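Local structure of uncharacterized protein BF1032 (Bacteroides fragilis, 3NRH) at residues F38-Y50 / G154-K168. The protein is of unknown function, a predominantly alpha-helical member of the DUF5063 family whose crystal assembly holds two copies of the chain. Residues are numbered along the deposited sequence; the frame is centred on the assembly and turned at random.
Sequences FVDTTLKILPLLY and GQKLVNTMRALHDVK
Lys168 NZ donates to Asp40 OD1 at 2.7 Å, a salt bridge and the one hydrogen bond joining segments 38-50 and 154-168, parts of helices 35-54 and 135-169. The lysine chain runs extended until its last torsion (chi4 56°) bends the ammonium onto the syn side of the carboxylate, 30° out of its plane. Inward, contact is apolar. Leu43 is a knob in the hole formed by Met161, Leu164, His165 and Lys168, CD2 lying 3.6 Å from Leu164 CB; Leu46 fills the next hole, among Leu157, Thr160, Met161 and Leu164. This is antiparallel packing at a marked slant within a helical bundle, the segment axes approaching to 9.8 Å at -144°. The buried threonine hydroxyls are satisfied within their own helices: Thr42 OG1 donates to Phe38 O (2.7 Å) and Thr160 OG1 to Lys156 O, each carbonyl also taking the backbone N-H of the same threonine from the opposite face. The same Thr42 rotamer puts CG2 anti to the backbone N and 3.4 Å from Leu164 CD1, a tight contact. Selenomethionine Met161 bends at chi3, bringing CE 3.8 Å from Pro47 CB. Tyr50 brings CE1 near Val158 CG1; its OH and His165 ND1 bond their counterparts, His165 ND1 and Tyr50 OH of the second subunit, whose Gly150 O bonds His165 NE2.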
ATOM      1  N   PHE A  38      10.599  13.356   0.537  1.00 14.38           N
ATOM      2  CA  PHE A  38      10.757  12.087   1.234  1.00 17.75           C
ATOM      3  C   PHE A  38       9.404  11.414   1.452  1.00 20.74           C
ATOM      4  O   PHE A  38       9.219  10.238   1.132  1.00 13.48           O
ATOM      5  CB  PHE A  38      11.424  12.298   2.595  1.00 13.48           C
ATOM      6  CG  PHE A  38      11.584  11.033   3.381  1.00 15.79           C
ATOM      7  CD1 PHE A  38      12.570  10.111   3.045  1.00 18.32           C
ATOM      8  CD2 PHE A  38      10.720  10.737   4.428  1.00 21.38           C
ATOM      9  CE1 PHE A  38      12.691   8.910   3.740  1.00 17.50           C
ATOM     10  CE2 PHE A  38      10.832   9.538   5.130  1.00 19.00           C
ATOM     11  CZ  PHE A  38      11.819   8.623   4.784  1.00 14.69           C
ATOM     12  N   VAL A  39       8.461  12.167   2.008  1.00 11.64           N
ATOM     13  CA  VAL A  39       7.137  11.635   2.284  1.00 14.67           C
ATOM     14  C   VAL A  39       6.400  11.205   1.018  1.00 14.51           C
ATOM     15  O   VAL A  39       5.860  10.100   0.961  1.00 10.18           O
ATOM     16  CB  VAL A  39       6.282  12.666   3.054  1.00 16.68           C
ATOM     17  CG1 VAL A  39       4.839  12.176   3.171  1.00 14.62           C
ATOM     18  CG2 VAL A  39       6.872  12.877   4.443  1.00 15.25           C
ATOM     19  N   ASP A  40       6.380  12.070   0.009  1.00 16.35           N
ATOM     20  CA  ASP A  40       5.692  11.753  -1.243  1.00 18.22           C
ATOM     21  C   ASP A  40       6.215  10.486  -1.911  1.00 19.04           C
ATOM     22  O   ASP A  40       5.434   9.661  -2.391  1.00 13.21           O
ATOM     23  CB  ASP A  40       5.816  12.908  -2.246  1.00 18.95           C
ATOM     24  CG  ASP A  40       5.044  14.137  -1.825  1.00 29.75           C
ATOM     25  OD1 ASP A  40       4.040  13.983  -1.099  1.00 32.83           O
ATOM     26  OD2 ASP A  40       5.427  15.253  -2.235  1.00 31.98           O
ATOM     27  N   THR A  41       7.536  10.337  -1.948  1.00 12.54           N
ATOM     28  CA  THR A  41       8.144   9.177  -2.591  1.00 14.50           C
ATOM     29  C   THR A  41       7.972   7.876  -1.819  1.00 14.11           C
ATOM     30  O   THR A  41       7.743   6.820  -2.416  1.00 13.34           O
ATOM     31  CB  THR A  41       9.640   9.397  -2.829  1.00 16.06           C
ATOM     32  OG1 THR A  41       9.825  10.599  -3.583  1.00 21.28           O
ATOM     33  CG2 THR A  41      10.228   8.221  -3.601  1.00 20.61           C
ATOM     34  N   THR A  42       8.079   7.951  -0.495  1.00 13.84           N
ATOM     35  CA  THR A  42       7.933   6.761   0.328  1.00 14.03           C
ATOM     36  C   THR A  42       6.520   6.199   0.200  1.00 16.68           C
ATOM     37  O   THR A  42       6.323   4.983   0.256  1.00 14.64           O
ATOM     38  CB  THR A  42       8.235   7.062   1.809  1.00 16.73           C
ATOM     39  OG1 THR A  42       9.545   7.642   1.921  1.00 21.72           O
ATOM     40  CG2 THR A  42       8.201   5.775   2.628  1.00 20.27           C
ATOM     41  N   LEU A  43       5.540   7.078   0.013  1.00 13.12           N
ATOM     42  CA  LEU A  43       4.155   6.636  -0.130  1.00 12.86           C
ATOM     43  C   LEU A  43       3.912   5.953  -1.474  1.00 10.81           C
ATOM     44  O   LEU A  43       2.864   5.346  -1.687  1.00 19.72           O
ATOM     45  CB  LEU A  43       3.195   7.813   0.056  1.00 11.79           C
ATOM     46  CG  LEU A  43       3.067   8.251   1.519  1.00 10.69           C
ATOM     47  CD1 LEU A  43       2.291   9.560   1.630  1.00 17.29           C
ATOM     48  CD2 LEU A  43       2.384   7.140   2.304  1.00 15.55           C
ATOM     49  N   LYS A  44       4.881   6.060  -2.381  1.00 13.94           N
ATOM     50  CA  LYS A  44       4.778   5.401  -3.680  1.00 12.28           C
ATOM     51  C   LYS A  44       5.592   4.104  -3.646  1.00 15.05           C
ATOM     52  O   LYS A  44       5.151   3.066  -4.154  1.00 17.40           O
ATOM     53  CB  LYS A  44       5.292   6.313  -4.798  1.00 17.33           C
ATOM     54  CG  LYS A  44       4.419   7.540  -5.024  1.00 22.07           C
ATOM     55  CD  LYS A  44       5.012   8.489  -6.049  1.00 26.11           C
ATOM     56  CE  LYS A  44       4.217   9.790  -6.081  1.00 29.55           C
ATOM     57  NZ  LYS A  44       4.776  10.783  -7.034  1.00 32.41           N
ATOM     58  N   ILE A  45       6.771   4.156  -3.033  1.00 10.51           N
ATOM     59  CA  ILE A  45       7.618   2.969  -2.955  1.00  9.16           C
ATOM     60  C   ILE A  45       7.043   1.880  -2.042  1.00 11.47           C
ATOM     61  O   ILE A  45       7.039   0.707  -2.404  1.00 11.90           O
ATOM     62  CB  ILE A  45       9.045   3.319  -2.454  1.00 11.52           C
ATOM     63  CG1 ILE A  45       9.729   4.268  -3.439  1.00 13.69           C
ATOM     64  CG2 ILE A  45       9.874   2.045  -2.316  1.00 14.07           C
ATOM     65  CD1 ILE A  45      11.084   4.756  -2.975  1.00 20.03           C
ATOM     66  N   LEU A  46       6.538   2.261  -0.871  1.00  8.56           N
ATOM     67  CA  LEU A  46       6.002   1.269   0.057  1.00 12.79           C
ATOM     68  C   LEU A  46       4.883   0.384  -0.491  1.00  9.86           C
ATOM     69  O   LEU A  46       4.931  -0.836  -0.337  1.00  9.99           O
ATOM     70  CB  LEU A  46       5.544   1.939   1.357  1.00 10.53           C
ATOM     71  CG  LEU A  46       6.654   2.574   2.205  1.00 12.11           C
ATOM     72  CD1 LEU A  46       6.045   3.143   3.473  1.00 15.39           C
ATOM     73  CD2 LEU A  46       7.713   1.546   2.548  1.00 13.74           C
ATOM     74  N   PRO A  47       3.859   0.973  -1.133  1.00 10.67           N
ATOM     75  CA  PRO A  47       2.803   0.095  -1.648  1.00 14.02           C
ATOM     76  C   PRO A  47       3.300  -0.862  -2.728  1.00 15.42           C
ATOM     77  O   PRO A  47       2.816  -1.990  -2.841  1.00 11.70           O
ATOM     78  CB  PRO A  47       1.743   1.076  -2.160  1.00 13.19           C
ATOM     79  CG  PRO A  47       2.536   2.309  -2.508  1.00 13.21           C
ATOM     80  CD  PRO A  47       3.539   2.393  -1.375  1.00 10.65           C
ATOM     81  N   LEU A  48       4.269  -0.416  -3.519  1.00 12.44           N
ATOM     82  CA  LEU A  48       4.812  -1.270  -4.567  1.00 10.53           C
ATOM     83  C   LEU A  48       5.634  -2.389  -3.933  1.00  9.70           C
ATOM     84  O   LEU A  48       5.607  -3.528  -4.395  1.00  9.57           O
ATOM     85  CB  LEU A  48       5.685  -0.457  -5.526  1.00  8.53           C
ATOM     86  CG  LEU A  48       6.252  -1.239  -6.719  1.00 10.22           C
ATOM     87  CD1 LEU A  48       5.130  -1.896  -7.512  1.00 13.16           C
ATOM     88  CD2 LEU A  48       7.046  -0.295  -7.596  1.00 18.23           C
ATOM     89  N   LEU A  49       6.365  -2.060  -2.871  1.00  7.95           N
ATOM     90  CA  LEU A  49       7.181  -3.048  -2.178  1.00 10.04           C
ATOM     91  C   LEU A  49       6.276  -4.111  -1.552  1.00 10.79           C
ATOM     92  O   LEU A  49       6.570  -5.309  -1.615  1.00  9.28           O
ATOM     93  CB  LEU A  49       8.034  -2.366  -1.100  1.00  9.79           C
ATOM     94  CG  LEU A  49       8.985  -3.233  -0.265  1.00 11.48           C
ATOM     95  CD1 LEU A  49      10.022  -3.895  -1.159  1.00 14.16           C
ATOM     96  CD2 LEU A  49       9.672  -2.362   0.785  1.00 11.99           C
ATOM     97  N   TYR A  50       5.168  -3.672  -0.963  1.00  9.80           N
ATOM     98  CA  TYR A  50       4.227  -4.595  -0.340  1.00 11.01           C
ATOM     99  C   TYR A  50       3.628  -5.522  -1.400  1.00  9.49           C
ATOM    100  O   TYR A  50       3.550  -6.741  -1.214  1.00 11.02           O
ATOM    101  CB  TYR A  50       3.096  -3.822   0.349  1.00 10.34           C
ATOM    102  CG  TYR A  50       2.175  -4.717   1.146  1.00 11.38           C
ATOM    103  CD1 TYR A  50       2.430  -4.997   2.487  1.00  7.71           C
ATOM    104  CD2 TYR A  50       1.089  -5.344   0.536  1.00 10.65           C
ATOM    105  CE1 TYR A  50       1.627  -5.887   3.205  1.00 10.79           C
ATOM    106  CE2 TYR A  50       0.286  -6.239   1.240  1.00 11.12           C
ATOM    107  CZ  TYR A  50       0.562  -6.507   2.571  1.00 11.80           C
ATOM    108  OH  TYR A  50      -0.212  -7.421   3.248  1.00 16.85           O
ATOM    109  N   GLY A 154       6.018  -6.909   7.021  1.00 12.59           N
ATOM    110  CA  GLY A 154       4.803  -6.532   6.320  1.00 11.05           C
ATOM    111  C   GLY A 154       3.899  -5.627   7.143  1.00 10.22           C
ATOM    112  O   GLY A 154       3.365  -4.642   6.628  1.00  8.57           O
ATOM    113  N   GLN A 155       3.720  -5.954   8.420  1.00  9.60           N
ATOM    114  CA  GLN A 155       2.865  -5.147   9.285  1.00 14.87           C
ATOM    115  C   GLN A 155       3.494  -3.776   9.529  1.00 10.67           C
ATOM    116  O   GLN A 155       2.797  -2.765   9.552  1.00  9.98           O
ATOM    117  CB  GLN A 155       2.621  -5.856  10.619  1.00 13.11           C
ATOM    118  CG  GLN A 155       1.537  -5.203  11.483  1.00 21.17           C
ATOM    119  CD  GLN A 155       0.147  -5.336  10.881  1.00 29.15           C
ATOM    120  OE1 GLN A 155      -0.317  -6.443  10.599  1.00 35.76           O
ATOM    121  NE2 GLN A 155      -0.529  -4.204  10.688  1.00 30.67           N
ATOM    122  N   LYS A 156       4.810  -3.740   9.706  1.00  9.24           N
ATOM    123  CA  LYS A 156       5.494  -2.472   9.928  1.00 13.79           C
ATOM    124  C   LYS A 156       5.329  -1.569   8.708  1.00 12.46           C
ATOM    125  O   LYS A 156       5.181  -0.357   8.842  1.00  9.05           O
ATOM    126  CB  LYS A 156       6.978  -2.705  10.210  1.00 11.68           C
ATOM    127  CG  LYS A 156       7.248  -3.373  11.549  1.00 19.57           C
ATOM    128  CD  LYS A 156       8.731  -3.610  11.760  1.00 22.13           C
ATOM    129  CE  LYS A 156       9.008  -4.291  13.097  1.00 30.50           C
ATOM    130  NZ  LYS A 156       8.552  -3.477  14.254  1.00 35.95           N
ATOM    131  N   LEU A 157       5.340  -2.171   7.522  1.00  9.31           N
ATOM    132  CA  LEU A 157       5.187  -1.423   6.282  1.00 10.17           C
ATOM    133  C   LEU A 157       3.805  -0.763   6.207  1.00  9.09           C
ATOM    134  O   LEU A 157       3.698   0.434   5.938  1.00  8.24           O
ATOM    135  CB  LEU A 157       5.405  -2.358   5.072  1.00  5.46           C
ATOM    136  CG  LEU A 157       5.391  -1.712   3.677  1.00 11.50           C
ATOM    137  CD1 LEU A 157       6.031  -2.647   2.668  1.00 10.91           C
ATOM    138  CD2 LEU A 157       3.963  -1.385   3.257  1.00 12.61           C
ATOM    139  N   VAL A 158       2.745  -1.531   6.453  1.00 13.20           N
ATOM    140  CA  VAL A 158       1.403  -0.955   6.392  1.00 10.39           C
ATOM    141  C   VAL A 158       1.174   0.090   7.488  1.00 11.81           C
ATOM    142  O   VAL A 158       0.501   1.098   7.258  1.00 10.19           O
ATOM    143  CB  VAL A 158       0.310  -2.046   6.461  1.00 13.65           C
ATOM    144  CG1 VAL A 158       0.370  -2.912   5.209  1.00 15.31           C
ATOM    145  CG2 VAL A 158       0.488  -2.899   7.695  1.00 24.63           C
ATOM    146  N   ASN A 159       1.737  -0.139   8.672  1.00  7.33           N
ATOM    147  CA  ASN A 159       1.595   0.819   9.770  1.00 13.24           C
ATOM    148  C   ASN A 159       2.278   2.127   9.388  1.00 16.91           C
ATOM    149  O   ASN A 159       1.752   3.214   9.633  1.00 13.17           O
ATOM    150  CB  ASN A 159       2.231   0.292  11.061  1.00 11.93           C
ATOM    151  CG  ASN A 159       1.470  -0.871  11.665  1.00 16.44           C
ATOM    152  OD1 ASN A 159       0.301  -1.094  11.357  1.00 19.21           O
ATOM    153  ND2 ASN A 159       2.131  -1.611  12.548  1.00 15.18           N
ATOM    154  N   THR A 160       3.454   2.016   8.777  1.00 14.06           N
ATOM    155  CA  THR A 160       4.213   3.191   8.364  1.00 18.14           C
ATOM    156  C   THR A 160       3.494   3.942   7.253  1.00 16.15           C
ATOM    157  O   THR A 160       3.514   5.172   7.211  1.00 14.14           O
ATOM    158  CB  THR A 160       5.622   2.799   7.878  1.00 21.09           C
ATOM    159  OG1 THR A 160       6.310   2.114   8.930  1.00 35.32           O
ATOM    160  CG2 THR A 160       6.417   4.036   7.489  1.00 30.30           C
HETATM  161  N   MSE A 161       2.867   3.201   6.345  1.00 12.01           N
HETATM  162  CA  MSE A 161       2.126   3.818   5.254  1.00 14.39           C
HETATM  163  C   MSE A 161       0.995   4.668   5.814  1.00 10.58           C
HETATM  164  O   MSE A 161       0.732   5.771   5.329  1.00 10.61           O
HETATM  165  CB  MSE A 161       1.529   2.754   4.339  1.00 15.29           C
HETATM  166  CG  MSE A 161       2.382   2.405   3.152  1.00 24.34           C
HETATM  167 SE   MSE A 161       1.402   1.226   1.982  1.00 32.69          SE
HETATM  168  CE  MSE A 161       0.324   2.540   1.089  1.00 21.16           C
ATOM    169  N   ARG A 162       0.322   4.143   6.835  1.00 11.24           N
ATOM    170  CA  ARG A 162      -0.787   4.856   7.459  1.00 13.43           C
ATOM    171  C   ARG A 162      -0.260   6.128   8.108  1.00 13.51           C
ATOM    172  O   ARG A 162      -0.834   7.207   7.948  1.00 14.02           O
ATOM    173  CB  ARG A 162      -1.461   3.996   8.532  1.00 17.35           C
ATOM    174  CG  ARG A 162      -2.760   4.610   9.052  1.00 33.52           C
ATOM    175  CD  ARG A 162      -3.055   4.268  10.512  1.00 45.77           C
ATOM    176  NE  ARG A 162      -2.931   2.844  10.813  1.00 46.46           N
ATOM    177  CZ  ARG A 162      -1.816   2.268  11.255  1.00 56.53           C
ATOM    178  NH1 ARG A 162      -0.718   2.994  11.453  1.00 44.26           N
ATOM    179  NH2 ARG A 162      -1.798   0.966  11.502  1.00 46.52           N
ATOM    180  N   ALA A 163       0.834   5.992   8.847  1.00 13.89           N
ATOM    181  CA  ALA A 163       1.437   7.134   9.518  1.00 13.77           C
ATOM    182  C   ALA A 163       1.842   8.202   8.504  1.00 14.75           C
ATOM    183  O   ALA A 163       1.484   9.371   8.653  1.00 15.29           O
ATOM    184  CB  ALA A 163       2.648   6.688  10.322  1.00 12.45           C
ATOM    185  N   LEU A 164       2.583   7.797   7.474  1.00 11.95           N
ATOM    186  CA  LEU A 164       3.032   8.723   6.432  1.00 10.69           C
ATOM    187  C   LEU A 164       1.873   9.341   5.663  1.00  9.72           C
ATOM    188  O   LEU A 164       1.946  10.500   5.253  1.00 10.88           O
ATOM    189  CB  LEU A 164       3.978   8.012   5.459  1.00 10.80           C
ATOM    190  CG  LEU A 164       5.363   7.679   6.030  1.00 14.04           C
ATOM    191  CD1 LEU A 164       6.136   6.818   5.054  1.00 15.69           C
ATOM    192  CD2 LEU A 164       6.114   8.969   6.322  1.00 17.24           C
ATOM    193  N   HIS A 165       0.804   8.575   5.455  1.00 11.25           N
ATOM    194  CA  HIS A 165      -0.355   9.106   4.746  1.00 14.11           C
ATOM    195  C   HIS A 165      -0.891  10.280   5.567  1.00 11.37           C
ATOM    196  O   HIS A 165      -1.190  11.339   5.021  1.00 11.61           O
ATOM    197  CB  HIS A 165      -1.451   8.043   4.597  1.00 14.86           C
ATOM    198  CG  HIS A 165      -2.630   8.496   3.785  1.00 14.89           C
ATOM    199  ND1 HIS A 165      -2.653   8.441   2.406  1.00 11.53           N
ATOM    200  CD2 HIS A 165      -3.825   9.014   4.158  1.00 14.24           C
ATOM    201  CE1 HIS A 165      -3.812   8.900   1.967  1.00 13.88           C
ATOM    202  NE2 HIS A 165      -4.542   9.255   3.010  1.00 12.62           N
ATOM    203  N   ASP A 166      -0.990  10.089   6.883  1.00 13.09           N
ATOM    204  CA  ASP A 166      -1.487  11.140   7.770  1.00 15.98           C
ATOM    205  C   ASP A 166      -0.560  12.355   7.781  1.00 17.76           C
ATOM    206  O   ASP A 166      -1.019  13.490   7.881  1.00 14.50           O
ATOM    207  CB  ASP A 166      -1.649  10.620   9.202  1.00 21.79           C
ATOM    208  CG  ASP A 166      -2.628   9.471   9.299  1.00 35.48           C
ATOM    209  OD1 ASP A 166      -3.710   9.555   8.685  1.00 32.80           O
ATOM    210  OD2 ASP A 166      -2.317   8.485  10.001  1.00 42.83           O
ATOM    211  N   VAL A 167       0.746  12.120   7.697  1.00 15.81           N
ATOM    212  CA  VAL A 167       1.694  13.227   7.680  1.00 15.38           C
ATOM    213  C   VAL A 167       1.432  14.121   6.468  1.00 17.00           C
ATOM    214  O   VAL A 167       1.450  15.345   6.570  1.00 18.35           O
ATOM    215  CB  VAL A 167       3.150  12.719   7.627  1.00 13.83           C
ATOM    216  CG1 VAL A 167       4.097  13.868   7.284  1.00 16.73           C
ATOM    217  CG2 VAL A 167       3.526  12.097   8.965  1.00 13.47           C
ATOM    218  N   LYS A 168       1.163  13.506   5.324  1.00 13.52           N
ATOM    219  CA  LYS A 168       0.922  14.265   4.104  1.00 15.64           C
ATOM    220  C   LYS A 168      -0.465  14.896   3.966  1.00 17.22           C
ATOM    221  O   LYS A 168      -0.579  16.061   3.592  1.00 18.37           O
ATOM    222  CB  LYS A 168       1.194  13.378   2.881  1.00 17.01           C
ATOM    223  CG  LYS A 168       0.933  14.050   1.535  1.00 24.57           C
ATOM    224  CD  LYS A 168       1.290  13.125   0.374  1.00 26.05           C
ATOM    225  CE  LYS A 168       0.923  13.745  -0.972  1.00 34.51           C
ATOM    226  NZ  LYS A 168       1.552  15.079  -1.170  1.00 38.17           N
TER